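PDB 4FBL: LipS lipolytic enzyme from Unidentified, which probably hydrolyses ester bonds of lipids as a thermostable lipase of the alpha/beta hydrolase fold, found in a metagenome and crystallised with spermidine in a pocket. Local coordinates for residues Tyr46-Arg51 with Met112-Glu117; Val54-Gly59 with Glu72-Ala77; Ala77-Ala82 with Arg273-Ile278; Ala106-Ala111 with Thr134-Gly139. One frame throughout, in Å; residues are numbered along the deposited sequence.

Contact 1: residues Tyr46-Arg51 with Met112-Glu117; sequences YSVGSR and MRWLEE
Ser47 O accepts the backbone N-H of Val81 on the adjoining strand 80-83 and also lies at the edge of the Trp114 indole, in the ring plane and 3.9 Å from Trp114 CH2. That second approach is a packing contact. The larger meeting is an edge-to-face aromatic pair. Tyr46 turns its CD1 edge onto the six-membered ring of Trp114, and CD1 sits 3.7 Å above that ring, over its centre. The two centroids are 5.1 Å apart and the planes stand at 60°, so the pair is tilted from a strict right angle. Tyr46 CB also lies against the indole, 3.9 Å from Trp114 CZ2. What brings the indole out to the strand is its first torsion, with CG anti to the backbone N (chi1 180°). Val48 adds one methyl, CG2, placed 4.1 Å from Trp114 CZ2. With an alanine in place of Trp114, the Tyr46 edge would probably lose the face it rests on, and the guanidinium of Arg118, which makes a cation-pi contact with the indole, would be left without that mate. Little of this is deeply buried, since Tyr46 and Val48 are both exposed. The contact fastens helix 101-118 against the margin of the main sheet: strand 45-47 is its outermost antiparallel strand, Trp114 also packs on Thr80 and Ala82 of neighbouring strand 80-83, and Leu115, one residue on, touches Leu55 of strand 52-57.

Contact 2: residues Val54-Gly59 with Glu72-Ala77; sequences VLVSHG and EGFARA
Phe74 presents its ring to two valines in two different ways. Val54 stands across it at about a right angle, with both methyls over one face: CG1 is the nearer, above the CD2-CE2 bond and 3.8 Å from Phe74 CD2, and CG2 lies farther off. Val56, two residues on along the same side of strand 54-57, comes at the edge instead, with its CG2 near the ring plane and 4.0 Å from Phe74 CE2. The ring is therefore lodged against the strand by one side, with methyls over its face and another at its edge. Its first torsion accounts for the reach: CG lies anti to the carbonyl carbon (chi1 -58°), which sends the ring from helix 68-76 down onto the sheet. Beyond the ring, helix 267-279 contributes Ser274, Leu275 and Ile278. An alanine at Phe74 would probably open a gap between the two strand valines and that C-terminal helix, both of which pack on the ring. Further along, the strand gives way to a polar turn. His58 ND1 donates to Gly59 O at 2.9 Å, with the acceptor close to the imidazole plane, and Ser57 OG donates to His58 O at 3.1 Å; on its other side the imidazole takes the N-H of Leu86 at NE2. Gly59 touches the bound spermidine, on a loop that in related hydrolases helps to form the oxyanion hole. The chemistry is thus divided along the segment: buried, wholly apolar contact joins strand and helix within the beta-alpha-beta unit, and directional hydrogen bonds fix the turn that borders the pocket.

Contact 3: residues Ala77-Ala82 with Arg273-Ile278; sequences AGYTVA and RSLAFI
A Schellman motif ends helix 68-76 at Gly78, and the residues before and after it, Ala77 and Tyr79, meet Leu275 and Ile278 of the C-terminal helix 267-279 just as the chain turns into strand 80-83. Positive phi at Gly78 (107°) makes the turn possible; a side chain there would run into the carbonyl oxygen of Ala77. Leu275 does its touching with one methyl. Its CD2 lies 3.8 Å from Ala77 CB and 3.9 Å from Tyr79 CE2, where it approaches the phenol ring at the edge, near the ring plane. Although the side chain sets out past segment 77-82, chi2 of 169° carries CD1 outward and leaves CD2, the other branch, turned toward Ala77 and Tyr79. Ile278 meets the outer end of the ring too, round CZ and CE1. Tyr79 and Ile278 run past each other in opposite directions, and CG2 of Ile278 settles 3.5 Å from Tyr79 CZ. The same Ile278 CG2 is 3.5 Å from Tyr79 OH, a methyl lying against the hydroxyl oxygen and not a hydrogen bond. CG2, anti to the backbone N, is the branch that reaches the ring, while CG1 lies beside the N. Met149 of strand 147-151 also touches Ile278, so the C-terminal helix is joined here to the end of helix 68-76 and to the sheet together. Across the two segments the chemistry is that of methyl against methyl, ring and hydroxyl oxygen: the join rests on apolar contact in a partly buried place, without a charge or a directional bond to set its orientation.

Contact 4: residues Ala106-Ala111 with Thr134-Gly139; sequences ADIVAA and TVWAAG
Two helices on the same side of the central sheet meet here through buried apolar side chains: helix 101-118 with Ile108 and Val109, helix 129-140 with Trp136 and Ala137. The axes of segments 106-111 and 134-139 cross at -63°, 11.0 Å apart at closest, a wide spacing that the large indole of Trp136 spans. The ring reaches over with its six-membered end. CH2 of Trp136 points at Val109 CG2, 3.9 Å away and in the ring plane, while Trp136 CZ3 next to it lies 4.1 Å from Ile108 CG2, also at the edge. Both methyls therefore meet the rim of the indole. Its first torsion, with CG anti to the backbone N (chi1 167°), aims the ring at the other helix. Ile108 CG2 does double duty: the same methyl is 4.2 Å from Ala137 CB. The rest of the Ile108 side chain leads away from helix 129-140 toward the sheet, where it packs on Leu55 and Ser57. Met124 of strand 121-127 touches both Ile108 and Ala137, on the sheet side of the join. The indole also touches Val209 and Leu213 of helix 200-213, and Phe167 of the second subunit packs against it. In alpha/beta hydrolases, helices lie on both sides of a largely parallel sheet, and the one leaving the nucleophile elbow is central; helix 129-140 starts within the GxSxG pattern of Gly126, Ser128 and Gly130, which is consistent with such an elbow, and this contact joins it to helix 101-118.

The four contacts dress one sheet from two sides. Contacts 2 and 3, whose centres are 7 Å apart, share Ala77 and lie on the side of helices 68-76 and 267-279; contacts 1 and 4 use successive parts of helix 101-118 on the other. Strands 52-57 and 80-83 run between these layers, paired through Val54 N to Thr80 O (2.8 Å). Contact 1 is tied to contact 3 by Thr80 OG1, which is 2.7 Å from Ser50 O. The spermidine pocket includes Gly59 of contact 2, and also Ser128 and His259, which with Asp229 probably form the catalytic triad; the side chains of Val56 and Ile108 are about 11 and 13 Å from the ligand.

Contact 1: residues Tyr46-Arg51 with Met112-Glu117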
loop_
_atom_site.group_PDB
_atom_site.type_symbol
_atom_site.label_atom_id
_atom_site.label_comp_id
_atom_site.label_asym_id
_atom_site.label_seq_id
_atom_site.Cartn_x
_atom_site.Cartn_y
_atom_site.Cartn_z
ATOM N N TYR C 46 10.146 28.550 1.835
ATOM C CA TYR C 46 9.713 28.974 0.520
ATOM C C TYR C 46 10.723 30.088 0.167
ATOM O O TYR C 46 11.075 30.923 1.034
ATOM C CB TYR C 46 8.257 29.495 0.535
ATOM C CG TYR C 46 7.293 28.366 0.700
ATOM C CD1 TYR C 46 6.927 27.546 -0.411
ATOM C CD2 TYR C 46 6.768 28.052 1.961
ATOM C CE1 TYR C 46 6.088 26.445 -0.253
ATOM C CE2 TYR C 46 5.912 26.932 2.128
ATOM C CZ TYR C 46 5.591 26.135 1.026
ATOM O OH TYR C 46 4.727 25.072 1.195
ATOM N N SER C 47 11.293 30.044 -1.033
ATOM C CA SER C 47 12.290 31.062 -1.413
ATOM C C SER C 47 12.085 31.280 -2.895
ATOM O O SER C 47 12.019 30.302 -3.643
ATOM C CB SER C 47 13.688 30.571 -1.090
ATOM O OG SER C 47 14.640 31.430 -1.702
ATOM N N VAL C 48 11.867 32.530 -3.322
ATOM C CA VAL C 48 11.608 32.726 -4.751
ATOM C C VAL C 48 12.920 33.167 -5.420
ATOM O O VAL C 48 13.610 34.006 -4.875
ATOM C CB VAL C 48 10.571 33.793 -4.948
ATOM C CG1 VAL C 48 10.260 34.027 -6.500
ATOM C CG2 VAL C 48 9.341 33.480 -4.066
ATOM N N GLY C 49 13.263 32.598 -6.576
ATOM C CA GLY C 49 14.589 32.856 -7.197
ATOM C C GLY C 49 14.390 32.816 -8.714
ATOM O O GLY C 49 13.466 33.418 -9.218
ATOM N N SER C 50 15.163 31.991 -9.420
ATOM C CA SER C 50 14.988 31.826 -10.884
ATOM C C SER C 50 13.840 30.994 -11.360
ATOM O O SER C 50 13.037 30.445 -10.583
ATOM C CB SER C 50 16.225 31.283 -11.559
ATOM O OG SER C 50 16.615 30.005 -11.040
ATOM N N ARG C 51 13.802 30.928 -12.671
ATOM C CA ARG C 51 12.888 30.164 -13.436
ATOM C C ARG C 51 13.083 28.641 -13.257
ATOM O O ARG C 51 12.309 27.876 -13.730
ATOM C CB ARG C 51 13.048 30.551 -14.882
ATOM C CG ARG C 51 14.475 30.463 -15.446
ATOM C CD ARG C 51 14.620 31.260 -16.734
ATOM N NE ARG C 51 15.801 30.937 -17.534
ATOM C CZ ARG C 51 16.864 31.711 -17.659
ATOM N NH1 ARG C 51 16.899 32.854 -17.045
ATOM N NH2 ARG C 51 17.892 31.331 -18.388
ATOM N N MET C 112 3.771 21.841 -5.974
ATOM C CA MET C 112 4.043 21.779 -7.449
ATOM C C MET C 112 3.321 22.934 -8.093
ATOM O O MET C 112 3.870 23.571 -8.960
ATOM C CB MET C 112 3.456 20.532 -8.123
ATOM C CG MET C 112 4.344 19.335 -7.952
ATOM S SD MET C 112 3.608 17.822 -8.613
ATOM C CE MET C 112 3.443 18.321 -10.360
ATOM N N ARG C 113 2.089 23.224 -7.678
ATOM C CA ARG C 113 1.373 24.360 -8.283
ATOM C C ARG C 113 2.046 25.701 -7.945
ATOM O O ARG C 113 2.086 26.594 -8.785
ATOM C CB ARG C 113 -0.105 24.341 -7.889
ATOM C CG ARG C 113 -0.758 23.081 -8.548
ATOM C CD ARG C 113 -2.183 22.802 -8.095
ATOM N NE ARG C 113 -2.813 21.786 -8.942
ATOM C CZ ARG C 113 -3.956 21.154 -8.664
ATOM N NH1 ARG C 113 -4.601 21.404 -7.519
ATOM N NH2 ARG C 113 -4.442 20.245 -9.522
ATOM N N TRP C 114 2.585 25.829 -6.738
ATOM C CA TRP C 114 3.238 27.074 -6.283
ATOM C C TRP C 114 4.519 27.301 -7.116
ATOM O O TRP C 114 4.797 28.450 -7.552
ATOM C CB TRP C 114 3.539 26.976 -4.783
ATOM C CG TRP C 114 4.214 28.166 -4.169
ATOM C CD1 TRP C 114 3.608 29.211 -3.531
ATOM C CD2 TRP C 114 5.652 28.427 -4.098
ATOM N NE1 TRP C 114 4.574 30.111 -3.068
ATOM C CE2 TRP C 114 5.825 29.666 -3.411
ATOM C CE3 TRP C 114 6.809 27.745 -4.579
ATOM C CZ2 TRP C 114 7.112 30.215 -3.135
ATOM C CZ3 TRP C 114 8.102 28.308 -4.348
ATOM C CH2 TRP C 114 8.242 29.543 -3.634
ATOM N N LEU C 115 5.259 26.208 -7.359
ATOM C CA LEU C 115 6.480 26.268 -8.159
ATOM C C LEU C 115 6.157 26.571 -9.604
ATOM O O LEU C 115 6.855 27.327 -10.191
ATOM C CB LEU C 115 7.269 24.949 -8.093
ATOM C CG LEU C 115 7.940 24.620 -6.812
ATOM C CD1 LEU C 115 8.497 23.210 -6.827
ATOM C CD2 LEU C 115 9.058 25.571 -6.416
ATOM N N GLU C 116 5.096 26.019 -10.155
ATOM C CA GLU C 116 4.756 26.255 -11.547
ATOM C C GLU C 116 4.303 27.701 -11.814
ATOM O O GLU C 116 4.547 28.224 -12.857
ATOM C CB GLU C 116 3.676 25.298 -12.020
ATOM C CG GLU C 116 4.215 24.012 -12.465
ATOM C CD GLU C 116 3.218 22.905 -12.214
ATOM O OE1 GLU C 116 3.622 21.736 -12.273
ATOM O OE2 GLU C 116 2.037 23.172 -11.924
ATOM N N GLU C 117 3.627 28.332 -10.868
ATOM C CA GLU C 117 3.436 29.784 -10.929
ATOM C C GLU C 117 4.730 30.603 -11.119
ATOM O O GLU C 117 4.721 31.589 -11.811
ATOM C CB GLU C 117 2.668 30.248 -9.658
ATOM C CG GLU C 117 1.156 29.884 -9.725
ATOM C CD GLU C 117 0.395 30.072 -8.366
ATOM O OE1 GLU C 117 0.917 30.503 -7.336
ATOM O OE2 GLU C 117 -0.791 29.793 -8.323
#

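Contact 2: residues Val54-Gly59 with Glu72-Ala77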
loop_
_atom_site.group_PDB
_atom_site.type_symbol
_atom_site.label_atom_id
_atom_site.label_comp_id
_atom_site.label_asym_id
_atom_site.label_seq_id
_atom_site.Cartn_x
_atom_site.Cartn_y
_atom_site.Cartn_z
ATOM N N VAL C 54 12.846 23.859 -7.217
ATOM C CA VAL C 54 13.094 22.546 -6.569
ATOM C C VAL C 54 12.038 22.372 -5.482
ATOM O O VAL C 54 11.920 23.260 -4.592
ATOM C CB VAL C 54 14.501 22.429 -5.890
ATOM C CG1 VAL C 54 14.817 20.960 -5.462
ATOM C CG2 VAL C 54 15.617 22.964 -6.829
ATOM N N LEU C 55 11.356 21.211 -5.502
ATOM C CA LEU C 55 10.380 20.867 -4.485
ATOM C C LEU C 55 11.137 19.929 -3.564
ATOM O O LEU C 55 11.738 18.969 -4.044
ATOM C CB LEU C 55 9.208 20.139 -5.184
ATOM C CG LEU C 55 7.859 20.199 -4.427
ATOM C CD1 LEU C 55 6.746 19.608 -5.326
ATOM C CD2 LEU C 55 7.874 19.385 -3.127
ATOM N N VAL C 56 11.151 20.230 -2.251
ATOM C CA VAL C 56 11.899 19.456 -1.277
ATOM C C VAL C 56 10.992 18.869 -0.234
ATOM O O VAL C 56 10.352 19.626 0.484
ATOM C CB VAL C 56 12.980 20.327 -0.545
ATOM C CG1 VAL C 56 13.846 19.412 0.327
ATOM C CG2 VAL C 56 13.828 21.100 -1.593
ATOM N N SER C 57 10.936 17.527 -0.122
ATOM C CA SER C 57 9.915 16.942 0.760
ATOM C C SER C 57 10.533 16.200 1.957
ATOM O O SER C 57 11.355 15.301 1.755
ATOM C CB SER C 57 9.073 15.901 -0.036
ATOM O OG SER C 57 8.102 15.388 0.888
ATOM N N HIS C 58 10.157 16.514 3.179
ATOM C CA HIS C 58 10.599 15.693 4.329
ATOM C C HIS C 58 9.746 14.359 4.452
ATOM O O HIS C 58 8.889 14.079 3.602
ATOM C CB HIS C 58 10.523 16.527 5.649
ATOM C CG HIS C 58 9.117 16.863 6.094
ATOM N ND1 HIS C 58 8.309 15.943 6.712
ATOM C CD2 HIS C 58 8.364 17.991 5.979
ATOM C CE1 HIS C 58 7.125 16.498 6.985
ATOM N NE2 HIS C 58 7.124 17.729 6.518
ATOM N N GLY C 59 10.000 13.552 5.497
ATOM C CA GLY C 59 9.329 12.252 5.598
ATOM C C GLY C 59 8.416 12.144 6.818
ATOM O O GLY C 59 8.092 13.158 7.461
ATOM N N GLU C 72 18.237 25.269 1.957
ATOM C CA GLU C 72 18.962 26.569 1.969
ATOM C C GLU C 72 20.061 26.581 0.904
ATOM O O GLU C 72 20.242 27.593 0.234
ATOM C CB GLU C 72 19.759 26.781 3.253
ATOM C CG GLU C 72 19.095 26.444 4.504
ATOM C CD GLU C 72 18.465 27.637 5.125
ATOM O OE1 GLU C 72 17.883 28.413 4.320
ATOM O OE2 GLU C 72 18.531 27.756 6.386
ATOM N N GLY C 73 20.849 25.501 0.842
ATOM C CA GLY C 73 21.752 25.318 -0.271
ATOM C C GLY C 73 21.186 25.607 -1.656
ATOM O O GLY C 73 21.823 26.335 -2.405
ATOM N N PHE C 74 20.020 25.037 -2.040
ATOM C CA PHE C 74 19.447 25.321 -3.325
ATOM C C PHE C 74 19.009 26.786 -3.395
ATOM O O PHE C 74 19.054 27.370 -4.468
ATOM C CB PHE C 74 18.166 24.457 -3.637
ATOM C CG PHE C 74 18.383 22.946 -3.595
ATOM C CD1 PHE C 74 19.520 22.354 -4.210
ATOM C CD2 PHE C 74 17.423 22.118 -2.943
ATOM C CE1 PHE C 74 19.725 20.990 -4.185
ATOM C CE2 PHE C 74 17.610 20.714 -2.882
ATOM C CZ PHE C 74 18.780 20.120 -3.558
ATOM N N ALA C 75 18.439 27.333 -2.317
ATOM C CA ALA C 75 18.067 28.765 -2.360
ATOM C C ALA C 75 19.309 29.731 -2.519
ATOM O O ALA C 75 19.249 30.655 -3.341
ATOM C CB ALA C 75 17.181 29.197 -1.217
ATOM N N ARG C 76 20.400 29.494 -1.790
ATOM C CA ARG C 76 21.628 30.277 -2.019
ATOM C C ARG C 76 22.173 30.124 -3.412
ATOM O O ARG C 76 22.862 31.013 -3.877
ATOM C CB ARG C 76 22.732 29.898 -1.093
ATOM C CG ARG C 76 22.372 30.162 0.264
ATOM C CD ARG C 76 23.582 30.084 1.054
ATOM N NE ARG C 76 23.041 30.156 2.378
ATOM C CZ ARG C 76 22.886 29.099 3.159
ATOM N NH1 ARG C 76 23.304 27.876 2.762
ATOM N NH2 ARG C 76 22.331 29.300 4.341
ATOM N N ALA C 77 21.886 29.013 -4.092
ATOM C CA ALA C 77 22.370 28.909 -5.443
ATOM C C ALA C 77 21.445 29.670 -6.387
ATOM O O ALA C 77 21.742 29.829 -7.563
ATOM C CB ALA C 77 22.580 27.490 -5.832
#

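Contact 3: residues Ala77-Ala82 with Arg273-Ile278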
loop_
_atom_site.group_PDB
_atom_site.type_symbol
_atom_site.label_atom_id
_atom_site.label_comp_id
_atom_site.label_asym_id
_atom_site.label_seq_id
_atom_site.Cartn_x
_atom_site.Cartn_y
_atom_site.Cartn_z
ATOM N N ALA C 77 21.886 29.013 -4.092
ATOM C CA ALA C 77 22.370 28.909 -5.443
ATOM C C ALA C 77 21.445 29.670 -6.387
ATOM O O ALA C 77 21.742 29.829 -7.563
ATOM C CB ALA C 77 22.580 27.490 -5.832
ATOM N N GLY C 78 20.324 30.198 -5.898
ATOM C CA GLY C 78 19.514 31.046 -6.786
ATOM C C GLY C 78 18.233 30.433 -7.279
ATOM O O GLY C 78 17.406 31.104 -7.863
ATOM N N TYR C 79 18.030 29.125 -7.017
ATOM C CA TYR C 79 16.796 28.418 -7.448
ATOM C C TYR C 79 15.562 28.880 -6.653
ATOM O O TYR C 79 15.735 29.227 -5.539
ATOM C CB TYR C 79 16.983 26.864 -7.276
ATOM C CG TYR C 79 18.112 26.364 -8.196
ATOM C CD1 TYR C 79 17.960 26.412 -9.585
ATOM C CD2 TYR C 79 19.341 25.961 -7.674
ATOM C CE1 TYR C 79 19.010 26.065 -10.458
ATOM C CE2 TYR C 79 20.401 25.553 -8.564
ATOM C CZ TYR C 79 20.218 25.632 -9.919
ATOM O OH TYR C 79 21.228 25.186 -10.758
ATOM N N THR C 80 14.379 28.870 -7.231
ATOM C CA THR C 80 13.105 28.907 -6.462
ATOM C C THR C 80 12.966 27.539 -5.709
ATOM O O THR C 80 13.364 26.495 -6.283
ATOM C CB THR C 80 11.933 29.171 -7.417
ATOM O OG1 THR C 80 12.116 30.472 -8.038
ATOM C CG2 THR C 80 10.562 29.172 -6.723
ATOM N N VAL C 81 12.543 27.590 -4.430
ATOM C CA VAL C 81 12.560 26.450 -3.488
ATOM C C VAL C 81 11.221 26.379 -2.758
ATOM O O VAL C 81 10.759 27.409 -2.210
ATOM C CB VAL C 81 13.717 26.472 -2.448
ATOM C CG1 VAL C 81 13.694 25.181 -1.595
ATOM C CG2 VAL C 81 15.129 26.514 -3.130
ATOM N N ALA C 82 10.562 25.214 -2.795
ATOM C CA ALA C 82 9.386 24.933 -1.902
ATOM C C ALA C 82 9.742 23.710 -1.065
ATOM O O ALA C 82 9.922 22.600 -1.637
ATOM C CB ALA C 82 8.095 24.654 -2.718
ATOM N N ARG C 273 26.365 17.136 -5.139
ATOM C CA ARG C 273 25.936 16.312 -6.309
ATOM C C ARG C 273 24.504 16.645 -6.751
ATOM O O ARG C 273 24.205 16.521 -7.884
ATOM C CB ARG C 273 26.065 14.805 -5.996
ATOM C CG ARG C 273 27.450 14.463 -5.622
ATOM C CD ARG C 273 28.352 14.210 -6.844
ATOM N NE ARG C 273 28.583 12.757 -6.912
ATOM C CZ ARG C 273 29.753 12.150 -6.631
ATOM N NH1 ARG C 273 30.881 12.834 -6.342
ATOM N NH2 ARG C 273 29.811 10.850 -6.649
ATOM N N SER C 274 23.606 17.029 -5.843
ATOM C CA SER C 274 22.239 17.392 -6.226
ATOM C C SER C 274 22.306 18.691 -7.003
ATOM O O SER C 274 21.637 18.813 -8.013
ATOM C CB SER C 274 21.264 17.576 -5.025
ATOM O OG SER C 274 21.209 16.322 -4.285
ATOM N N LEU C 275 23.100 19.662 -6.537
ATOM C CA LEU C 275 23.247 20.981 -7.311
ATOM C C LEU C 275 23.846 20.703 -8.700
ATOM O O LEU C 275 23.358 21.214 -9.735
ATOM C CB LEU C 275 24.187 21.914 -6.530
ATOM C CG LEU C 275 23.601 22.668 -5.338
ATOM C CD1 LEU C 275 24.713 23.351 -4.479
ATOM C CD2 LEU C 275 22.574 23.679 -5.857
ATOM N N ALA C 276 24.858 19.834 -8.740
ATOM C CA ALA C 276 25.489 19.441 -10.026
ATOM C C ALA C 276 24.457 18.801 -11.027
ATOM O O ALA C 276 24.421 19.059 -12.277
ATOM C CB ALA C 276 26.668 18.508 -9.739
ATOM N N PHE C 277 23.623 17.953 -10.458
ATOM C CA PHE C 277 22.598 17.246 -11.184
ATOM C C PHE C 277 21.548 18.208 -11.763
ATOM O O PHE C 277 21.126 18.089 -12.933
ATOM C CB PHE C 277 21.929 16.273 -10.193
ATOM C CG PHE C 277 20.717 15.500 -10.798
ATOM C CD1 PHE C 277 20.917 14.449 -11.709
ATOM C CD2 PHE C 277 19.423 15.867 -10.471
ATOM C CE1 PHE C 277 19.768 13.758 -12.248
ATOM C CE2 PHE C 277 18.294 15.214 -11.039
ATOM C CZ PHE C 277 18.457 14.171 -11.861
ATOM N N ILE C 278 21.072 19.129 -10.937
ATOM C CA ILE C 278 20.218 20.187 -11.418
ATOM C C ILE C 278 20.809 21.025 -12.558
ATOM O O ILE C 278 20.074 21.242 -13.568
ATOM C CB ILE C 278 19.816 21.176 -10.281
ATOM C CG1 ILE C 278 18.869 20.468 -9.284
ATOM C CG2 ILE C 278 19.110 22.435 -10.808
ATOM C CD1 ILE C 278 18.776 21.214 -7.837
#

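Contact 4: residues Ala106-Ala111 with Thr134-Gly139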
loop_
_atom_site.group_PDB
_atom_site.type_symbol
_atom_site.label_atom_id
_atom_site.label_comp_id
_atom_site.label_asym_id
_atom_site.label_seq_id
_atom_site.Cartn_x
_atom_site.Cartn_y
_atom_site.Cartn_z
ATOM N N ALA C 106 -1.796 15.630 -1.761
ATOM C CA ALA C 106 -2.328 16.966 -2.046
ATOM C C ALA C 106 -1.337 18.061 -1.614
ATOM O O ALA C 106 -1.270 19.142 -2.283
ATOM C CB ALA C 106 -3.759 17.220 -1.406
ATOM N N ASP C 107 -0.542 17.820 -0.555
ATOM C CA ASP C 107 0.451 18.823 -0.189
ATOM C C ASP C 107 1.511 18.958 -1.293
ATOM O O ASP C 107 1.959 20.083 -1.591
ATOM C CB ASP C 107 1.179 18.526 1.117
ATOM C CG ASP C 107 0.244 18.560 2.351
ATOM O OD1 ASP C 107 -0.610 19.441 2.445
ATOM O OD2 ASP C 107 0.350 17.664 3.186
ATOM N N ILE C 108 1.932 17.834 -1.849
ATOM C CA ILE C 108 2.940 17.816 -2.936
ATOM C C ILE C 108 2.382 18.466 -4.203
ATOM O O ILE C 108 3.065 19.250 -4.816
ATOM C CB ILE C 108 3.321 16.433 -3.242
ATOM C CG1 ILE C 108 3.925 15.795 -1.967
ATOM C CG2 ILE C 108 4.320 16.371 -4.452
ATOM C CD1 ILE C 108 5.163 16.599 -1.214
ATOM N N VAL C 109 1.100 18.211 -4.523
ATOM C CA VAL C 109 0.411 18.856 -5.612
ATOM C C VAL C 109 0.359 20.385 -5.419
ATOM O O VAL C 109 0.697 21.091 -6.319
ATOM C CB VAL C 109 -1.016 18.268 -5.804
ATOM C CG1 VAL C 109 -1.716 19.056 -6.882
ATOM C CG2 VAL C 109 -0.859 16.829 -6.351
ATOM N N ALA C 110 -0.027 20.896 -4.251
ATOM C CA ALA C 110 -0.034 22.351 -4.044
ATOM C C ALA C 110 1.389 22.962 -4.113
ATOM O O ALA C 110 1.536 24.099 -4.568
ATOM C CB ALA C 110 -0.650 22.720 -2.654
ATOM N N ALA C 111 2.411 22.281 -3.618
ATOM C CA ALA C 111 3.806 22.820 -3.740
ATOM C C ALA C 111 4.220 22.853 -5.238
ATOM O O ALA C 111 4.949 23.771 -5.738
ATOM C CB ALA C 111 4.832 21.928 -2.887
ATOM N N THR C 134 8.544 11.701 -4.066
ATOM C CA THR C 134 9.302 12.206 -5.192
ATOM C C THR C 134 9.072 11.191 -6.363
ATOM O O THR C 134 8.740 11.600 -7.505
ATOM C CB THR C 134 10.790 12.265 -4.816
ATOM O OG1 THR C 134 10.987 13.262 -3.821
ATOM C CG2 THR C 134 11.686 12.580 -5.993
ATOM N N VAL C 135 9.226 9.886 -6.075
ATOM C CA VAL C 135 8.944 8.829 -7.057
ATOM C C VAL C 135 7.478 8.881 -7.453
ATOM O O VAL C 135 7.178 8.787 -8.613
ATOM C CB VAL C 135 9.311 7.449 -6.569
ATOM C CG1 VAL C 135 8.836 6.361 -7.616
ATOM C CG2 VAL C 135 10.821 7.356 -6.403
ATOM N N TRP C 136 6.569 9.070 -6.515
ATOM C CA TRP C 136 5.158 9.124 -6.859
ATOM C C TRP C 136 4.906 10.287 -7.798
ATOM O O TRP C 136 4.115 10.131 -8.772
ATOM C CB TRP C 136 4.257 9.282 -5.597
ATOM C CG TRP C 136 2.874 9.630 -5.942
ATOM C CD1 TRP C 136 1.827 8.755 -6.302
ATOM C CD2 TRP C 136 2.308 10.947 -5.949
ATOM N NE1 TRP C 136 0.684 9.476 -6.589
ATOM C CE2 TRP C 136 0.932 10.817 -6.366
ATOM C CE3 TRP C 136 2.817 12.215 -5.638
ATOM C CZ2 TRP C 136 0.068 11.933 -6.530
ATOM C CZ3 TRP C 136 1.960 13.328 -5.797
ATOM C CH2 TRP C 136 0.583 13.168 -6.226
ATOM N N ALA C 137 5.486 11.471 -7.517
ATOM C CA ALA C 137 5.079 12.622 -8.384
ATOM C C ALA C 137 5.690 12.508 -9.815
ATOM O O ALA C 137 5.017 12.870 -10.778
ATOM C CB ALA C 137 5.490 13.979 -7.744
ATOM N N ALA C 138 6.901 11.972 -9.957
ATOM C CA ALA C 138 7.520 11.775 -11.248
ATOM C C ALA C 138 6.810 10.675 -12.103
ATOM O O ALA C 138 6.886 10.725 -13.350
ATOM C CB ALA C 138 9.031 11.440 -11.109
ATOM N N GLY C 139 6.144 9.708 -11.431
ATOM C CA GLY C 139 5.338 8.648 -12.096
ATOM C C GLY C 139 3.915 9.116 -12.417
ATOM O O GLY C 139 3.300 8.748 -13.459
#